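Local atomic coordinates of putative D-tyrosyl-tRNA(Tyr) deacylase 2 (Leishmania major, PDB entry 1TC5), a protein that may hydrolyse D-tyrosyl-tRNA(Tyr) to D-tyrosine and free tRNA, a possible defence against harmful D-tyrosine, and forms a homodimer. Residues R137-G148 with N166-F174. Numbering follows the deposited sequence.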
loop_
_atom_site.group_PDB
_atom_site.type_symbol
_atom_site.label_atom_id
_atom_site.label_comp_id
_atom_site.label_asym_id
_atom_site.label_seq_id
_atom_site.Cartn_x
_atom_site.Cartn_y
_atom_site.Cartn_z
ATOM N N ARG A 137 20.627 -9.916 2.640
ATOM C CA ARG A 137 19.875 -11.119 2.296
ATOM C C ARG A 137 20.719 -12.171 1.565
ATOM O O ARG A 137 20.203 -13.231 1.186
ATOM C CB ARG A 137 18.619 -10.745 1.486
ATOM C CG ARG A 137 17.700 -9.765 2.205
ATOM C CD ARG A 137 17.166 -10.283 3.524
ATOM N NE ARG A 137 16.050 -11.211 3.345
ATOM C CZ ARG A 137 15.480 -11.880 4.342
ATOM N NH1 ARG A 137 15.961 -11.783 5.560
ATOM N NH2 ARG A 137 14.440 -12.670 4.117
ATOM N N GLY A 138 22.008 -11.903 1.398
ATOM C CA GLY A 138 22.936 -12.871 0.843
ATOM C C GLY A 138 22.786 -13.067 -0.652
ATOM O O GLY A 138 23.145 -14.118 -1.174
ATOM N N VAL A 139 22.250 -12.066 -1.341
ATOM C CA VAL A 139 22.064 -12.145 -2.794
ATOM C C VAL A 139 23.417 -12.157 -3.515
ATOM O O VAL A 139 24.302 -11.363 -3.210
ATOM C CB VAL A 139 21.178 -10.987 -3.336
ATOM C CG1 VAL A 139 21.075 -11.040 -4.854
ATOM C CG2 VAL A 139 19.768 -11.015 -2.701
ATOM N N ASP A 140 23.558 -13.081 -4.463
ATOM C CA ASP A 140 24.728 -13.131 -5.344
ATOM C C ASP A 140 24.539 -12.058 -6.434
ATOM O O ASP A 140 23.882 -12.268 -7.456
ATOM C CB ASP A 140 24.920 -14.528 -5.932
ATOM C CG ASP A 140 26.178 -14.646 -6.790
ATOM O OD1 ASP A 140 26.909 -13.637 -7.006
ATOM O OD2 ASP A 140 26.489 -15.724 -7.321
ATOM N N GLU A 141 25.138 -10.900 -6.187
ATOM C CA GLU A 141 24.941 -9.730 -7.032
ATOM C C GLU A 141 25.550 -9.901 -8.436
ATOM O O GLU A 141 25.230 -9.119 -9.327
ATOM C CB GLU A 141 25.469 -8.443 -6.335
ATOM C CG GLU A 141 24.605 -7.926 -5.170
ATOM C CD GLU A 141 25.076 -6.583 -4.589
ATOM O OE1 GLU A 141 26.238 -6.496 -4.138
ATOM O OE2 GLU A 141 24.290 -5.603 -4.546
ATOM N N SER A 142 26.381 -10.934 -8.643
ATOM C CA SER A 142 26.920 -11.246 -9.972
ATOM C C SER A 142 25.974 -12.110 -10.835
ATOM O O SER A 142 26.221 -12.305 -12.039
ATOM C CB SER A 142 28.296 -11.912 -9.840
ATOM O OG SER A 142 28.152 -13.277 -9.514
ATOM N N ARG A 143 24.924 -12.646 -10.217
ATOM C CA ARG A 143 23.949 -13.510 -10.886
ATOM C C ARG A 143 22.606 -12.811 -11.153
ATOM O O ARG A 143 21.731 -13.389 -11.795
ATOM C CB ARG A 143 23.719 -14.757 -10.027
ATOM C CG ARG A 143 24.728 -15.879 -10.271
ATOM C CD ARG A 143 24.167 -17.064 -11.070
ATOM N NE ARG A 143 25.100 -17.526 -12.093
ATOM C CZ ARG A 143 26.211 -18.225 -11.858
ATOM N NH1 ARG A 143 26.562 -18.567 -10.620
ATOM N NH2 ARG A 143 26.984 -18.589 -12.877
ATOM N N VAL A 144 22.452 -11.574 -10.676
ATOM C CA VAL A 144 21.203 -10.828 -10.855
ATOM C C VAL A 144 21.394 -9.535 -11.637
ATOM O O VAL A 144 22.506 -9.005 -11.734
ATOM C CB VAL A 144 20.523 -10.485 -9.491
ATOM C CG1 VAL A 144 20.304 -11.738 -8.679
ATOM C CG2 VAL A 144 21.326 -9.437 -8.682
ATOM N N ASP A 145 20.290 -9.023 -12.179
ATOM C CA ASP A 145 20.307 -7.806 -12.974
ATOM C C ASP A 145 20.007 -6.615 -12.094
ATOM O O ASP A 145 19.994 -6.728 -10.870
ATOM C CB ASP A 145 19.343 -7.916 -14.178
ATOM C CG ASP A 145 17.880 -8.091 -13.779
ATOM O OD1 ASP A 145 17.529 -7.888 -12.609
ATOM O OD2 ASP A 145 16.996 -8.431 -14.590
ATOM N N ALA A 146 19.751 -5.475 -12.717
ATOM C CA ALA A 146 19.482 -4.229 -12.003
ATOM C C ALA A 146 18.238 -4.266 -11.096
ATOM O O ALA A 146 18.160 -3.539 -10.092
ATOM C CB ALA A 146 19.337 -3.111 -13.010
ATOM N N ASN A 147 17.270 -5.111 -11.438
ATOM C CA ASN A 147 16.054 -5.266 -10.628
ATOM C C ASN A 147 16.079 -6.477 -9.684
ATOM O O ASN A 147 15.071 -6.798 -9.043
ATOM C CB ASN A 147 14.815 -5.363 -11.534
ATOM C CG ASN A 147 14.670 -4.171 -12.467
ATOM O OD1 ASN A 147 14.956 -4.283 -13.651
ATOM N ND2 ASN A 147 14.181 -3.042 -11.952
ATOM N N GLY A 148 17.215 -7.166 -9.620
ATOM C CA GLY A 148 17.399 -8.296 -8.723
ATOM C C GLY A 148 16.910 -9.620 -9.275
ATOM O O GLY A 148 16.955 -10.627 -8.571
ATOM N N ASN A 166 12.286 -17.429 -2.691
ATOM C CA ASN A 166 13.647 -17.924 -2.934
ATOM C C ASN A 166 14.729 -16.896 -2.559
ATOM O O ASN A 166 15.687 -16.680 -3.283
ATOM C CB ASN A 166 13.828 -18.380 -4.388
ATOM C CG ASN A 166 15.103 -19.196 -4.590
ATOM O OD1 ASN A 166 15.730 -19.156 -5.665
ATOM N ND2 ASN A 166 15.505 -19.917 -3.555
ATOM N N SER A 167 14.558 -16.268 -1.402
ATOM C CA SER A 167 15.523 -15.311 -0.862
ATOM C C SER A 167 15.803 -14.154 -1.829
ATOM O O SER A 167 16.925 -13.661 -1.909
ATOM C CB SER A 167 16.836 -15.997 -0.438
ATOM O OG SER A 167 16.640 -17.023 0.510
ATOM N N ARG A 168 14.768 -13.696 -2.532
ATOM C CA ARG A 168 14.936 -12.654 -3.555
ATOM C C ARG A 168 14.909 -11.270 -2.966
ATOM O O ARG A 168 14.302 -11.039 -1.926
ATOM C CB ARG A 168 13.875 -12.785 -4.645
ATOM C CG ARG A 168 14.055 -14.065 -5.416
ATOM C CD ARG A 168 13.151 -14.233 -6.594
ATOM N NE ARG A 168 11.941 -14.891 -6.166
ATOM C CZ ARG A 168 11.611 -16.150 -6.396
ATOM N NH1 ARG A 168 12.331 -16.969 -7.163
ATOM N NH2 ARG A 168 10.493 -16.590 -5.854
ATOM N N VAL A 169 15.619 -10.355 -3.617
ATOM C CA VAL A 169 15.487 -8.929 -3.352
ATOM C C VAL A 169 15.256 -8.302 -4.738
ATOM O O VAL A 169 16.205 -8.081 -5.509
ATOM C CB VAL A 169 16.744 -8.340 -2.647
ATOM C CG1 VAL A 169 16.625 -6.840 -2.522
ATOM C CG2 VAL A 169 16.956 -8.966 -1.297
ATOM N N ILE A 170 13.975 -8.095 -5.045
ATOM C CA ILE A 170 13.524 -7.528 -6.296
ATOM C C ILE A 170 13.276 -6.060 -6.048
ATOM O O ILE A 170 12.766 -5.700 -5.006
ATOM C CB ILE A 170 12.215 -8.209 -6.794
ATOM C CG1 ILE A 170 12.341 -9.737 -6.817
ATOM C CG2 ILE A 170 11.839 -7.678 -8.165
ATOM C CD1 ILE A 170 13.541 -10.293 -7.625
ATOM N N SER A 171 13.663 -5.221 -7.005
ATOM C CA SER A 171 13.504 -3.779 -6.876
ATOM C C SER A 171 13.096 -3.121 -8.198
ATOM O O SER A 171 13.534 -3.514 -9.291
ATOM C CB SER A 171 14.795 -3.158 -6.317
ATOM O OG SER A 171 15.920 -3.572 -7.067
ATOM N N GLY A 172 12.250 -2.105 -8.083
ATOM C CA GLY A 172 11.809 -1.335 -9.221
ATOM C C GLY A 172 12.917 -0.540 -9.865
ATOM O O GLY A 172 13.950 -0.256 -9.262
ATOM N N THR A 173 12.718 -0.229 -11.135
ATOM C CA THR A 173 13.620 0.644 -11.879
ATOM C C THR A 173 13.282 2.056 -11.456
ATOM O O THR A 173 12.129 2.486 -11.621
ATOM C CB THR A 173 13.368 0.422 -13.384
ATOM O OG1 THR A 173 13.629 -0.958 -13.704
ATOM C CG2 THR A 173 14.354 1.218 -14.264
ATOM N N PHE A 174 14.250 2.750 -10.860
ATOM C CA PHE A 174 14.038 4.102 -10.392
ATOM C C PHE A 174 13.611 5.017 -11.535
ATOM O O PHE A 174 14.218 4.999 -12.611
ATOM C CB PHE A 174 15.317 4.677 -9.784
ATOM C CG PHE A 174 15.076 5.932 -8.982
ATOM C CD1 PHE A 174 14.458 5.856 -7.745
ATOM C CD2 PHE A 174 15.412 7.178 -9.488
ATOM C CE1 PHE A 174 14.214 6.996 -6.995
ATOM C CE2 PHE A 174 15.159 8.330 -8.752
ATOM C CZ PHE A 174 14.566 8.237 -7.501
HETATM O O HOH W 1 14.991 -11.765 0.525
HETATM O O HOH W 2 19.571 -14.219 -1.273
HETATM O O HOH W 3 16.388 -1.426 -8.974
HETATM O O HOH W 4 17.419 -11.208 -5.711
#
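Asn147 grips the chain of Ser171 to Thr173 along and just beyond strand 169-171, one of the two outer strands of the chain's mixed sheet. It sits in a type I turn, Asp145 to Gly148, on the irregular loop that follows helix 119-136 and folds back along the strand. A primary amide suits this place because its ND2 carries two protons: one goes to Ser171 O at 2.8 Å, the other to Thr173 OG1 at 2.8 Å. A chi1 of -56° sets CG beside the backbone N, and from there ND2 reaches both acceptors. Both lie almost in the plane of the amide, which fixes its rotation, and the second bond is nearly straight (173°). Thr173 OG1 is also hydrogen-bonded to Val25 O; a hydroxyl, able to accept and donate at once, fits here. Ser171 N donates to Asn147 O at 2.9 Å, and Asn147 thus engages both backbone polar groups of Ser171.

Close packing continues at Gly148, whose positive phi favours glycine. With no side chain, it lets its CA come within 3.4 Å of Val169 O in a CA-H...O contact.

The other end, around Arg137 to Val139, is looser, with no direct hydrogen bond between the segments. Gly138 closes the preceding helix in a Schellman motif, its positive phi again fitting glycine. Beyond it, branched Val139 lays CG2 against Val169 CG2, a methyl that the aliphatic CB and CG of Arg137 also touch. The arginine chain, bent at chi2 and chi3, carries NH1 to Leu86 O and NH2 to Cys89 O, which hydrogen-bond it. Waters bridge at both ends: one joins Gly148 O to Val169 N, another Arg137 O to Ser167 O, and a third, in the guanidinium plane, accepts from Arg137 NE at 3.1 Å and donates to Arg168 O at 2.6 Å.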